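Local coordinates for protein glycoside hydrolase, GH17 family (Formosa sp. Hel1_33_131, PDB 6FCG) that probably hydrolyses internal beta-1,3-glucosidic bonds of the algal polysaccharide laminarin, as an endo-acting glycoside hydrolase of family 17, at residues E69-D74 and L93-N98; E73-L78 and R84-Y89; K101-L106 and M115-G120; Y349-A352 and W357-A360. All blocks are in the same frame, centred on the assembly; numbering follows the deposited sequence.

Contact 1: E69-D74 and L93-N98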
loop_
_atom_site.group_PDB
_atom_site.type_symbol
_atom_site.label_atom_id
_atom_site.label_comp_id
_atom_site.label_asym_id
_atom_site.label_seq_id
_atom_site.Cartn_x
_atom_site.Cartn_y
_atom_site.Cartn_z
ATOM N N GLU A 69 28.700 39.468 -14.752
ATOM C CA GLU A 69 29.364 39.586 -13.436
ATOM C C GLU A 69 29.172 38.237 -12.667
ATOM O O GLU A 69 30.150 37.644 -12.157
ATOM C CB GLU A 69 28.831 40.918 -12.642
ATOM C CG GLU A 69 29.359 42.260 -13.237
ATOM C CD GLU A 69 28.453 42.939 -14.288
ATOM O OE1 GLU A 69 27.957 42.235 -15.207
ATOM O OE2 GLU A 69 28.291 44.201 -14.234
ATOM N N GLU A 70 27.943 37.718 -12.655
ATOM C CA GLU A 70 27.634 36.430 -11.992
ATOM C C GLU A 70 28.361 35.230 -12.624
ATOM O O GLU A 70 28.961 34.406 -11.924
ATOM C CB GLU A 70 26.129 36.189 -11.934
ATOM C CG GLU A 70 25.402 37.111 -10.971
ATOM C CD GLU A 70 23.867 37.041 -11.057
ATOM O OE1 GLU A 70 23.295 36.800 -12.138
ATOM O OE2 GLU A 70 23.211 37.235 -10.016
ATOM N N LEU A 71 28.373 35.180 -13.942
ATOM C CA LEU A 71 29.099 34.126 -14.640
ATOM C C LEU A 71 30.605 34.147 -14.376
ATOM O O LEU A 71 31.223 33.086 -14.293
ATOM C CB LEU A 71 28.822 34.182 -16.137
ATOM C CG LEU A 71 27.341 33.988 -16.538
ATOM C CD1 LEU A 71 27.151 34.389 -17.995
ATOM C CD2 LEU A 71 26.872 32.569 -16.277
ATOM N N LYS A 72 31.188 35.330 -14.223
ATOM C CA LYS A 72 32.609 35.444 -13.919
ATOM C C LYS A 72 32.945 34.881 -12.550
ATOM O O LYS A 72 33.956 34.208 -12.394
ATOM C CB LYS A 72 33.084 36.894 -13.998
ATOM C CG LYS A 72 33.197 37.419 -15.413
ATOM C CD LYS A 72 33.314 38.928 -15.472
ATOM C CE LYS A 72 34.711 39.408 -15.126
ATOM N NZ LYS A 72 34.825 40.840 -15.511
ATOM N N GLU A 73 32.080 35.134 -11.577
ATOM C CA GLU A 73 32.178 34.483 -10.271
ATOM C C GLU A 73 32.345 32.955 -10.432
ATOM O O GLU A 73 33.284 32.369 -9.891
ATOM C CB GLU A 73 30.961 34.812 -9.404
ATOM C CG GLU A 73 30.896 36.240 -8.873
ATOM C CD GLU A 73 29.609 36.577 -8.113
ATOM O OE1 GLU A 73 28.540 35.981 -8.382
ATOM O OE2 GLU A 73 29.662 37.436 -7.202
ATOM N N ASP A 74 31.479 32.337 -11.241
ATOM C CA ASP A 74 31.518 30.881 -11.467
ATOM C C ASP A 74 32.787 30.434 -12.143
ATOM O O ASP A 74 33.408 29.442 -11.754
ATOM C CB ASP A 74 30.318 30.412 -12.305
ATOM C CG ASP A 74 29.004 30.572 -11.589
ATOM O OD1 ASP A 74 29.010 30.954 -10.399
ATOM O OD2 ASP A 74 27.930 30.358 -12.196
ATOM N N LEU A 93 18.969 30.833 -25.922
ATOM C CA LEU A 93 18.956 31.805 -24.881
ATOM C C LEU A 93 20.344 32.398 -24.839
ATOM O O LEU A 93 21.294 31.821 -25.353
ATOM C CB LEU A 93 18.561 31.140 -23.550
ATOM C CG LEU A 93 17.178 30.431 -23.525
ATOM C CD1 LEU A 93 16.892 29.799 -22.162
ATOM C CD2 LEU A 93 16.016 31.353 -23.917
ATOM N N ALA A 94 20.459 33.539 -24.175
ATOM C CA ALA A 94 21.697 34.348 -24.128
ATOM C C ALA A 94 22.844 33.710 -23.324
ATOM O O ALA A 94 24.002 34.082 -23.504
ATOM C CB ALA A 94 21.376 35.711 -23.533
ATOM N N HIS A 95 22.477 32.800 -22.415
ATOM C CA HIS A 95 23.383 32.176 -21.465
ATOM C C HIS A 95 24.769 31.764 -22.019
ATOM O O HIS A 95 25.784 32.130 -21.467
ATOM C CB HIS A 95 22.620 30.997 -20.852
ATOM C CG HIS A 95 23.405 30.163 -19.895
ATOM N ND1 HIS A 95 23.823 28.880 -20.192
ATOM C CD2 HIS A 95 23.785 30.394 -18.622
ATOM C CE1 HIS A 95 24.468 28.373 -19.158
ATOM N NE2 HIS A 95 24.467 29.277 -18.199
ATOM N N THR A 96 24.817 31.018 -23.116
ATOM C CA THR A 96 26.075 30.508 -23.639
ATOM C C THR A 96 26.943 31.634 -24.158
ATOM O O THR A 96 28.142 31.656 -23.951
ATOM C CB THR A 96 25.801 29.500 -24.753
ATOM O OG1 THR A 96 25.175 28.350 -24.162
ATOM C CG2 THR A 96 27.075 29.107 -25.517
ATOM N N SER A 97 26.317 32.529 -24.906
ATOM C CA SER A 97 26.940 33.731 -25.416
ATOM C C SER A 97 27.516 34.566 -24.273
ATOM O O SER A 97 28.623 35.098 -24.366
ATOM C CB SER A 97 25.894 34.514 -26.231
ATOM O OG SER A 97 26.316 35.815 -26.527
ATOM N N ASN A 98 26.773 34.696 -23.194
ATOM C CA ASN A 98 27.269 35.447 -22.047
ATOM C C ASN A 98 28.439 34.760 -21.334
ATOM O O ASN A 98 29.296 35.457 -20.785
ATOM C CB ASN A 98 26.147 35.778 -21.073
ATOM C CG ASN A 98 25.149 36.748 -21.672
ATOM O OD1 ASN A 98 25.503 37.607 -22.475
ATOM N ND2 ASN A 98 23.921 36.643 -21.262
#

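Contact 2: E73-L78 and R84-Y89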
loop_
_atom_site.group_PDB
_atom_site.type_symbol
_atom_site.label_atom_id
_atom_site.label_comp_id
_atom_site.label_asym_id
_atom_site.label_seq_id
_atom_site.Cartn_x
_atom_site.Cartn_y
_atom_site.Cartn_z
ATOM N N GLU A 73 32.080 35.134 -11.577
ATOM C CA GLU A 73 32.178 34.483 -10.271
ATOM C C GLU A 73 32.345 32.955 -10.432
ATOM O O GLU A 73 33.284 32.369 -9.891
ATOM C CB GLU A 73 30.961 34.812 -9.404
ATOM C CG GLU A 73 30.896 36.240 -8.873
ATOM C CD GLU A 73 29.609 36.577 -8.113
ATOM O OE1 GLU A 73 28.540 35.981 -8.382
ATOM O OE2 GLU A 73 29.662 37.436 -7.202
ATOM N N ASP A 74 31.479 32.337 -11.241
ATOM C CA ASP A 74 31.518 30.881 -11.467
ATOM C C ASP A 74 32.787 30.434 -12.143
ATOM O O ASP A 74 33.408 29.442 -11.754
ATOM C CB ASP A 74 30.318 30.412 -12.305
ATOM C CG ASP A 74 29.004 30.572 -11.589
ATOM O OD1 ASP A 74 29.010 30.954 -10.399
ATOM O OD2 ASP A 74 27.930 30.358 -12.196
ATOM N N MET A 75 33.168 31.170 -13.170
ATOM C CA MET A 75 34.371 30.846 -13.902
ATOM C C MET A 75 35.582 30.866 -12.991
ATOM O O MET A 75 36.435 29.977 -13.098
ATOM C CB MET A 75 34.587 31.810 -15.071
ATOM C CG MET A 75 33.575 31.765 -16.207
ATOM S SD MET A 75 33.264 30.170 -16.961
ATOM C CE MET A 75 31.807 29.624 -16.030
ATOM N N LYS A 76 35.667 31.864 -12.107
ATOM C CA LYS A 76 36.805 31.953 -11.192
ATOM C C LYS A 76 36.840 30.738 -10.266
ATOM O O LYS A 76 37.904 30.136 -10.096
ATOM C CB LYS A 76 36.815 33.251 -10.385
ATOM C CG LYS A 76 37.015 34.524 -11.210
ATOM C CD LYS A 76 37.544 35.699 -10.387
ATOM C CE LYS A 76 37.187 37.067 -10.958
ATOM N NZ LYS A 76 36.316 37.894 -10.094
ATOM N N ILE A 77 35.677 30.367 -9.716
ATOM C CA ILE A 77 35.531 29.177 -8.880
ATOM C C ILE A 77 35.955 27.887 -9.602
ATOM O O ILE A 77 36.692 27.048 -9.041
ATOM C CB ILE A 77 34.082 29.029 -8.365
ATOM C CG1 ILE A 77 33.753 30.124 -7.374
ATOM C CG2 ILE A 77 33.852 27.661 -7.705
ATOM C CD1 ILE A 77 32.281 30.401 -7.239
ATOM N N LEU A 78 35.482 27.698 -10.822
ATOM C CA LEU A 78 35.813 26.487 -11.553
ATOM C C LEU A 78 37.277 26.446 -11.887
ATOM O O LEU A 78 37.901 25.375 -11.862
ATOM C CB LEU A 78 34.970 26.379 -12.836
ATOM C CG LEU A 78 33.461 26.228 -12.644
ATOM C CD1 LEU A 78 32.795 26.068 -13.996
ATOM C CD2 LEU A 78 33.130 25.049 -11.749
ATOM N N ARG A 84 39.161 23.225 -16.813
ATOM C CA ARG A 84 39.606 23.995 -17.982
ATOM C C ARG A 84 38.713 23.925 -19.194
ATOM O O ARG A 84 38.943 24.635 -20.175
ATOM C CB ARG A 84 41.020 23.549 -18.388
ATOM C CG ARG A 84 42.110 23.796 -17.344
ATOM C CD ARG A 84 42.344 25.292 -17.124
ATOM N NE ARG A 84 43.334 25.544 -16.086
ATOM C CZ ARG A 84 43.078 25.755 -14.799
ATOM N NH1 ARG A 84 41.831 25.760 -14.315
ATOM N NH2 ARG A 84 44.097 25.966 -13.977
ATOM N N ILE A 85 37.717 23.053 -19.188
ATOM C CA ILE A 85 36.761 23.039 -20.298
ATOM C C ILE A 85 35.358 22.814 -19.777
ATOM O O ILE A 85 35.135 21.998 -18.879
ATOM C CB ILE A 85 37.173 22.046 -21.419
ATOM C CG1 ILE A 85 36.154 22.064 -22.534
ATOM C CG2 ILE A 85 37.361 20.631 -20.877
ATOM C CD1 ILE A 85 36.684 21.509 -23.831
ATOM N N LEU A 86 34.418 23.603 -20.285
ATOM C CA LEU A 86 33.034 23.412 -19.911
ATOM C C LEU A 86 32.135 23.158 -21.103
ATOM O O LEU A 86 32.509 23.368 -22.245
ATOM C CB LEU A 86 32.523 24.474 -18.924
ATOM C CG LEU A 86 32.830 25.902 -19.201
ATOM C CD1 LEU A 86 31.742 26.530 -20.034
ATOM C CD2 LEU A 86 32.912 26.690 -17.922
ATOM N N ARG A 87 30.958 22.635 -20.780
ATOM C CA ARG A 87 29.939 22.226 -21.715
ATOM C C ARG A 87 28.650 22.980 -21.497
ATOM O O ARG A 87 28.241 23.238 -20.370
ATOM C CB ARG A 87 29.620 20.782 -21.429
ATOM C CG ARG A 87 28.961 20.112 -22.569
ATOM C CD ARG A 87 28.406 18.764 -22.195
ATOM N NE ARG A 87 27.364 18.520 -23.170
ATOM C CZ ARG A 87 26.359 17.680 -23.032
ATOM N NH1 ARG A 87 26.253 16.889 -21.958
ATOM N NH2 ARG A 87 25.456 17.635 -24.012
ATOM N N THR A 88 27.965 23.221 -22.588
ATOM C CA THR A 88 26.790 24.073 -22.653
ATOM C C THR A 88 25.723 23.403 -23.528
ATOM O O THR A 88 26.045 22.470 -24.301
ATOM C CB THR A 88 27.270 25.446 -23.179
ATOM O OG1 THR A 88 27.180 26.411 -22.115
ATOM C CG2 THR A 88 26.516 25.912 -24.428
ATOM N N TYR A 89 24.467 23.829 -23.412
ATOM C CA TYR A 89 23.348 23.013 -23.984
ATOM C C TYR A 89 22.561 23.622 -25.152
ATOM O O TYR A 89 22.137 22.898 -26.062
ATOM C CB TYR A 89 22.398 22.569 -22.864
ATOM C CG TYR A 89 23.045 21.536 -21.987
ATOM C CD1 TYR A 89 23.850 21.918 -20.921
ATOM C CD2 TYR A 89 22.890 20.172 -22.244
ATOM C CE1 TYR A 89 24.503 20.969 -20.142
ATOM C CE2 TYR A 89 23.509 19.217 -21.455
ATOM C CZ TYR A 89 24.321 19.612 -20.407
ATOM O OH TYR A 89 24.936 18.684 -19.606
#

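Contact 3: K101-L106 and M115-G120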
loop_
_atom_site.group_PDB
_atom_site.type_symbol
_atom_site.label_atom_id
_atom_site.label_comp_id
_atom_site.label_asym_id
_atom_site.label_seq_id
_atom_site.Cartn_x
_atom_site.Cartn_y
_atom_site.Cartn_z
ATOM N N LYS A 101 31.403 35.738 -23.319
ATOM C CA LYS A 101 31.767 37.125 -22.997
ATOM C C LYS A 101 32.533 37.235 -21.681
ATOM O O LYS A 101 33.540 37.965 -21.589
ATOM C CB LYS A 101 30.539 38.055 -22.974
ATOM C CG LYS A 101 30.090 38.419 -24.376
ATOM C CD LYS A 101 28.750 39.139 -24.458
ATOM C CE LYS A 101 28.271 39.047 -25.907
ATOM N NZ LYS A 101 27.005 39.762 -26.141
ATOM N N ALA A 102 32.049 36.486 -20.707
ATOM C CA ALA A 102 32.623 36.437 -19.390
ATOM C C ALA A 102 34.020 35.881 -19.417
ATOM O O ALA A 102 34.904 36.436 -18.769
ATOM C CB ALA A 102 31.759 35.593 -18.466
ATOM N N ILE A 103 34.217 34.787 -20.148
ATOM C CA ILE A 103 35.530 34.180 -20.251
ATOM C C ILE A 103 36.468 35.156 -20.948
ATOM O O ILE A 103 37.606 35.327 -20.505
ATOM C CB ILE A 103 35.498 32.819 -20.980
ATOM C CG1 ILE A 103 34.711 31.797 -20.125
ATOM C CG2 ILE A 103 36.901 32.282 -21.253
ATOM C CD1 ILE A 103 34.450 30.471 -20.793
ATOM N N ARG A 104 35.992 35.817 -22.009
ATOM C CA ARG A 104 36.814 36.796 -22.721
ATOM C C ARG A 104 37.263 37.920 -21.794
ATOM O O ARG A 104 38.464 38.222 -21.749
ATOM C CB ARG A 104 36.127 37.364 -23.943
ATOM C CG ARG A 104 37.022 38.350 -24.682
ATOM C CD ARG A 104 36.408 38.927 -25.940
ATOM N NE ARG A 104 36.316 38.137 -27.191
ATOM C CZ ARG A 104 37.055 37.087 -27.600
ATOM N NH1 ARG A 104 38.051 36.506 -26.871
ATOM N NH2 ARG A 104 36.754 36.581 -28.800
ATOM N N GLU A 105 36.347 38.500 -21.021
ATOM C CA GLU A 105 36.740 39.510 -20.039
ATOM C C GLU A 105 37.807 39.011 -19.065
ATOM O O GLU A 105 38.787 39.718 -18.809
ATOM C CB GLU A 105 35.549 40.036 -19.248
ATOM C CG GLU A 105 34.706 41.049 -20.013
ATOM C CD GLU A 105 33.616 41.680 -19.152
ATOM O OE1 GLU A 105 32.567 42.064 -19.712
ATOM O OE2 GLU A 105 33.799 41.791 -17.909
ATOM N N LEU A 106 37.640 37.796 -18.536
ATOM C CA LEU A 106 38.625 37.245 -17.605
ATOM C C LEU A 106 39.997 36.975 -18.236
ATOM O O LEU A 106 41.002 37.083 -17.560
ATOM C CB LEU A 106 38.150 35.964 -16.928
ATOM C CG LEU A 106 36.927 36.017 -16.037
ATOM C CD1 LEU A 106 36.275 34.662 -15.946
ATOM C CD2 LEU A 106 37.234 36.516 -14.626
ATOM N N MET A 115 40.089 28.960 -20.126
ATOM C CA MET A 115 38.850 28.187 -20.042
ATOM C C MET A 115 38.388 27.945 -21.456
ATOM O O MET A 115 38.310 28.889 -22.239
ATOM C CB MET A 115 37.751 28.923 -19.253
ATOM C CG MET A 115 36.533 28.058 -18.927
ATOM S SD MET A 115 36.868 26.724 -17.758
ATOM C CE MET A 115 37.088 27.652 -16.247
ATOM N N TYR A 116 38.069 26.697 -21.773
ATOM C CA TYR A 116 37.560 26.319 -23.091
ATOM C C TYR A 116 36.127 25.859 -23.025
ATOM O O TYR A 116 35.604 25.575 -21.945
ATOM C CB TYR A 116 38.417 25.223 -23.655
ATOM C CG TYR A 116 39.850 25.650 -23.732
ATOM C CD1 TYR A 116 40.274 26.554 -24.697
ATOM C CD2 TYR A 116 40.774 25.189 -22.812
ATOM C CE1 TYR A 116 41.587 26.961 -24.758
ATOM C CE2 TYR A 116 42.098 25.584 -22.872
ATOM C CZ TYR A 116 42.505 26.458 -23.851
ATOM O OH TYR A 116 43.818 26.855 -23.879
ATOM N N MET A 117 35.474 25.832 -24.176
ATOM C CA MET A 117 34.048 25.514 -24.249
ATOM C C MET A 117 33.672 24.508 -25.327
ATOM O O MET A 117 34.127 24.598 -26.459
ATOM C CB MET A 117 33.232 26.773 -24.455
ATOM C CG MET A 117 31.726 26.544 -24.323
ATOM S SD MET A 117 30.663 28.027 -24.169
ATOM C CE MET A 117 31.566 28.986 -22.972
ATOM N N MET A 118 32.837 23.541 -24.930
ATOM C CA MET A 118 32.079 22.639 -25.818
ATOM C C MET A 118 30.699 23.245 -25.950
ATOM O O MET A 118 29.961 23.263 -24.981
ATOM C CB MET A 118 32.002 21.258 -25.186
ATOM C CG MET A 118 31.188 20.217 -25.947
ATOM S SD MET A 118 31.047 18.663 -25.014
ATOM C CE MET A 118 29.858 17.822 -26.040
ATOM N N VAL A 119 30.369 23.804 -27.123
ATOM C CA VAL A 119 29.103 24.524 -27.316
ATOM C C VAL A 119 28.051 23.597 -27.861
ATOM O O VAL A 119 28.234 22.968 -28.888
ATOM C CB VAL A 119 29.235 25.708 -28.259
ATOM C CG1 VAL A 119 27.873 26.300 -28.590
ATOM C CG2 VAL A 119 30.086 26.777 -27.632
ATOM N N GLY A 120 26.928 23.539 -27.157
ATOM C CA GLY A 120 25.781 22.736 -27.544
ATOM C C GLY A 120 24.812 23.522 -28.383
ATOM O O GLY A 120 24.372 24.615 -28.008
#

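Contact 4: Y349-A352 and W357-A360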
loop_
_atom_site.group_PDB
_atom_site.type_symbol
_atom_site.label_atom_id
_atom_site.label_comp_id
_atom_site.label_asym_id
_atom_site.label_seq_id
_atom_site.Cartn_x
_atom_site.Cartn_y
_atom_site.Cartn_z
ATOM N N TYR A 349 31.456 16.272 -16.269
ATOM C CA TYR A 349 30.691 15.707 -15.188
ATOM C C TYR A 349 29.482 16.620 -14.919
ATOM O O TYR A 349 29.590 17.867 -14.976
ATOM C CB TYR A 349 31.580 15.517 -13.937
ATOM C CG TYR A 349 30.796 14.945 -12.761
ATOM C CD1 TYR A 349 30.669 13.605 -12.604
ATOM C CD2 TYR A 349 30.189 15.775 -11.833
ATOM C CE1 TYR A 349 29.950 13.077 -11.571
ATOM C CE2 TYR A 349 29.458 15.262 -10.798
ATOM C CZ TYR A 349 29.360 13.899 -10.669
ATOM O OH TYR A 349 28.649 13.354 -9.630
ATOM N N PHE A 350 28.343 16.009 -14.611
ATOM C CA PHE A 350 27.122 16.755 -14.339
ATOM C C PHE A 350 26.861 16.883 -12.828
ATOM O O PHE A 350 26.554 15.864 -12.160
ATOM C CB PHE A 350 25.927 16.110 -15.026
ATOM C CG PHE A 350 24.814 17.063 -15.232
ATOM C CD1 PHE A 350 24.807 17.879 -16.341
ATOM C CD2 PHE A 350 23.835 17.233 -14.273
ATOM C CE1 PHE A 350 23.830 18.839 -16.522
ATOM C CE2 PHE A 350 22.843 18.198 -14.447
ATOM C CZ PHE A 350 22.849 19.008 -15.583
ATOM N N GLU A 351 26.987 18.078 -12.232
ATOM C CA GLU A 351 27.264 19.369 -12.891
ATOM C C GLU A 351 28.038 20.277 -11.910
ATOM O O GLU A 351 28.262 19.900 -10.753
ATOM C CB GLU A 351 25.989 20.034 -13.472
ATOM C CG GLU A 351 25.076 20.736 -12.491
ATOM C CD GLU A 351 23.885 21.468 -13.062
ATOM O OE1 GLU A 351 24.011 22.459 -13.811
ATOM O OE2 GLU A 351 22.794 21.039 -12.657
ATOM N N ALA A 352 28.438 21.459 -12.349
ATOM C CA ALA A 352 29.184 22.361 -11.468
ATOM C C ALA A 352 28.357 22.835 -10.278
ATOM O O ALA A 352 28.743 22.599 -9.123
ATOM C CB ALA A 352 29.730 23.550 -12.231
ATOM N N TRP A 357 16.050 25.518 -11.534
ATOM C CA TRP A 357 15.003 25.635 -12.582
ATOM C C TRP A 357 14.609 24.279 -13.241
ATOM O O TRP A 357 13.643 24.243 -13.986
ATOM C CB TRP A 357 15.440 26.621 -13.688
ATOM C CG TRP A 357 16.723 26.221 -14.344
ATOM C CD1 TRP A 357 17.964 26.603 -13.988
ATOM C CD2 TRP A 357 16.879 25.349 -15.469
ATOM N NE1 TRP A 357 18.897 26.029 -14.813
ATOM C CE2 TRP A 357 18.257 25.241 -15.724
ATOM C CE3 TRP A 357 15.991 24.657 -16.290
ATOM C CZ2 TRP A 357 18.774 24.450 -16.741
ATOM C CZ3 TRP A 357 16.506 23.871 -17.306
ATOM C CH2 TRP A 357 17.894 23.771 -17.521
ATOM N N LYS A 358 15.381 23.217 -13.009
ATOM C CA LYS A 358 15.247 21.999 -13.790
ATOM C C LYS A 358 14.026 21.207 -13.392
ATOM O O LYS A 358 13.406 20.564 -14.234
ATOM C CB LYS A 358 16.509 21.136 -13.706
ATOM C CG LYS A 358 17.646 21.701 -14.539
ATOM C CD LYS A 358 19.026 21.335 -13.985
ATOM C CE LYS A 358 19.818 20.285 -14.752
ATOM N NZ LYS A 358 19.110 19.294 -15.571
ATOM N N ASP A 359 13.716 21.218 -12.110
ATOM C CA ASP A 359 12.440 20.727 -11.589
ATOM C C ASP A 359 11.876 21.894 -10.751
ATOM O O ASP A 359 11.891 21.884 -9.524
ATOM C CB ASP A 359 12.640 19.424 -10.768
ATOM C CG ASP A 359 11.335 18.678 -10.464
ATOM O OD1 ASP A 359 10.226 19.226 -10.696
ATOM O OD2 ASP A 359 11.443 17.530 -9.960
ATOM N N ALA A 360 11.401 22.904 -11.475
ATOM C CA ALA A 360 11.046 24.198 -10.897
ATOM C C ALA A 360 10.018 24.107 -9.772
ATOM O O ALA A 360 10.184 24.742 -8.754
ATOM C CB ALA A 360 10.556 25.135 -11.994
#

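Contact 1: E69-D74 and L93-N98
Leu71 and Asn98 make the main van der Waals contact between helix 68-80 and the beginning of helix 95-109. Leu71 points its CD1 methyl at the root of the asparagine, 3.5 Å from Asn98 CB, and the same methyl comes within 3.6 Å of Asn98 C. The carboxamide at the end of Asn98 takes no part in this touch; its methylene and backbone supply the surface. With CG anti to the carbonyl carbon (chi1 -61°), Leu71 reaches straight across the gap, and its second methyl leans obliquely toward the imidazole, Leu71 CD2 standing 4.4 Å from His95 CD2. A branched aliphatic chain suits this place because it can serve two neighbours at once.

The polar bonds all run elsewhere. Asn98 N bonds to Ala94 O at 2.9 Å, within its own segment. The His95 ring stacks on Tyr57, while its NE2 is hydrogen-bonded to Gly56 N, so the imidazole is held by other partners as Leu71 comes up to it. Further carbon surface for Leu71 comes from Ile99 and Ala102, one turn beyond His95 and Asn98 respectively.

With no hydrogen bond or salt bridge crossing between the segments, their cohesion here rests on close fit and the burial of apolar surface, while the His95 imidazole finds its polar partner in Gly56.

Contact 2: E73-L78 and R84-Y89
Leu86 CD2 is the point at which strand 83-87 meets helix 68-80, within the beta-alpha-beta unit formed by strand 50-53, helix 68-80 and strand 83-87 of the TIM barrel. That one methyl fits against two helix residues. Met75 SD lies 3.6 Å from Leu86 CD2, and Met75 CE is next to it, 3.7 Å from the same methyl. From the next helical turn Leu78 CD1 closes in at 4.0 Å from Leu86 CD2. Both helix side chains cross the leucine at about a right angle, and the touching atoms are those at the ends of the chains.

Met75 starts out across the helix face and only then comes nearer: its chain bends at chi2 (-53°) and again at chi3, bringing the thioether to the Leu86 methyl. A flexible, unbranched methionine suits a place that needs such a curved filler, whereas Leu78 aims directly at the strand.

Beyond this first shell, Leu86 is flanked by Ile52 and Met117 from the adjoining strands, and Met75 rests against Ile103 and Leu106 of helix 95-109. Backbone hydrogen bonds to Tyr116 and Met118 fix the strand in the sheet. Leu86 faces the helical layer, whereas its neighbour Arg87 points the other way, into the barrel, and forms a salt bridge with Glu305. Tyr89 lies over that arginine, its CE2 3.3 Å above the guanidinium plane of Arg87, offset toward the rim.

Contact 3: K101-L106 and M115-G120
Ile103 projects from helix 95-109 onto Met115 and Met117, which lead into and belong to strand 116-121. At CB its side chain divides. The short branch, CG2, lies anti to the backbone N and rests on the start of the strand segment, 3.8 Å from Met115 O and 4.0 Å from Met115 CB. The long branch leaves through CG1, beside the backbone N (chi1 -66°), and continues extended through chi2 of 173° to CD1. This terminal methyl fits between the methionines: it is 3.7 Å from Met115 CG and 3.9 Å from Met117 CE.

The two methionines receive it differently. Met115 is crossed at about a right angle and touched near its root, for its chain bends at chi2 and chi3 and carries the sulfur away from the helix. Met117 runs extended as far as its sulfur and turns only at chi3, so its terminal methyl is what meets the isoleucine. Beta-branching suits Ile103, since the short arm rests on Met115 while the long one reaches on to Met117 as well. Cut back to an alanine, this position would probably lose the methyl that lies against Met115 CG and leave the Met117 methyl freer to turn.

The contact belongs to the beta-alpha-beta unit of strand 83-87, helix 95-109 and strand 116-121. Ile103 also touches Met75 of helix 68-80 on its flank and Ile160 just ahead of strand 161-168, while Met115 and Met117 both adjoin Leu86 of strand 83-87; the isoleucine thus sits where two helices of the outer layer close over the sheet.

Contact 4: Y349-A352 and W357-A360
Lys358 drives its aliphatic chain end-on at the rim of the Phe350 ring, and this carbon contact is the principal one between the segments. Lys358 CE lies in the ring plane, 3.4 Å from Phe350 CZ, so the ring is met at its edge and no cation-pi stack is formed. Glu351 runs antiparallel past the lysine, with Glu351 OE2 3.7 Å from Lys358 CE. Each segment also steadies its own part of the contact: Glu351 CB sits over the centre of the Phe350 ring, 3.5 Å above its plane, and Lys358 CG lies over one face of the Trp357 ring, toward its rim. The glutamate methylene thus backs the receiving ring, and the indole backs the root of the lysine.

These residues occupy the loop region that follows helix 326-342 in the TIM barrel. Residues 349-352 make backbone hydrogen bonds to Ser53 and to Thr306, consistent with the place of the eighth strand that closes such a barrel. The peptide joining Phe350 to Glu351 is cis, as is known for a non-prolyl bond near the end of the last barrel strand in many related glycosidases.

In charge terms, Glu351 OE2 and Lys358 NZ are 5.0 Å apart, too far for a bond. The ammonium group instead forms a salt bridge with Glu367, reached by bends at chi3 (106°) and chi4. A methionine in its place would probably leave the Glu367 carboxylate without that charged partner. Backbone atoms of Lys358 hydrogen-bond to a neighbouring subunit, whose Asn429 packs on Trp357.

Contacts 1, 2 and 3 cluster on one side of the barrel, their centres 8 to 9 Å apart. Along the chain, contacts 1 and 2 start from the same helix, 68-80, and share Glu73 and Asp74; contact 3 follows and shares helix 95-109 with contact 1. Contacts 2 and 3 end on adjacent strands, 83-87 and 116-121, of the parallel sheet, so successive beta-alpha-beta units are joined both helix to helix and helix to sheet. A salt bridge between Lys72 and Glu105 ties contact 1 to contact 3. Contact 4 comes last and lies about 14 Å from contact 2, centre to centre, yet Tyr89 meets Phe350 and Leu78 meets Ala352, linking early barrel elements to its closing segment.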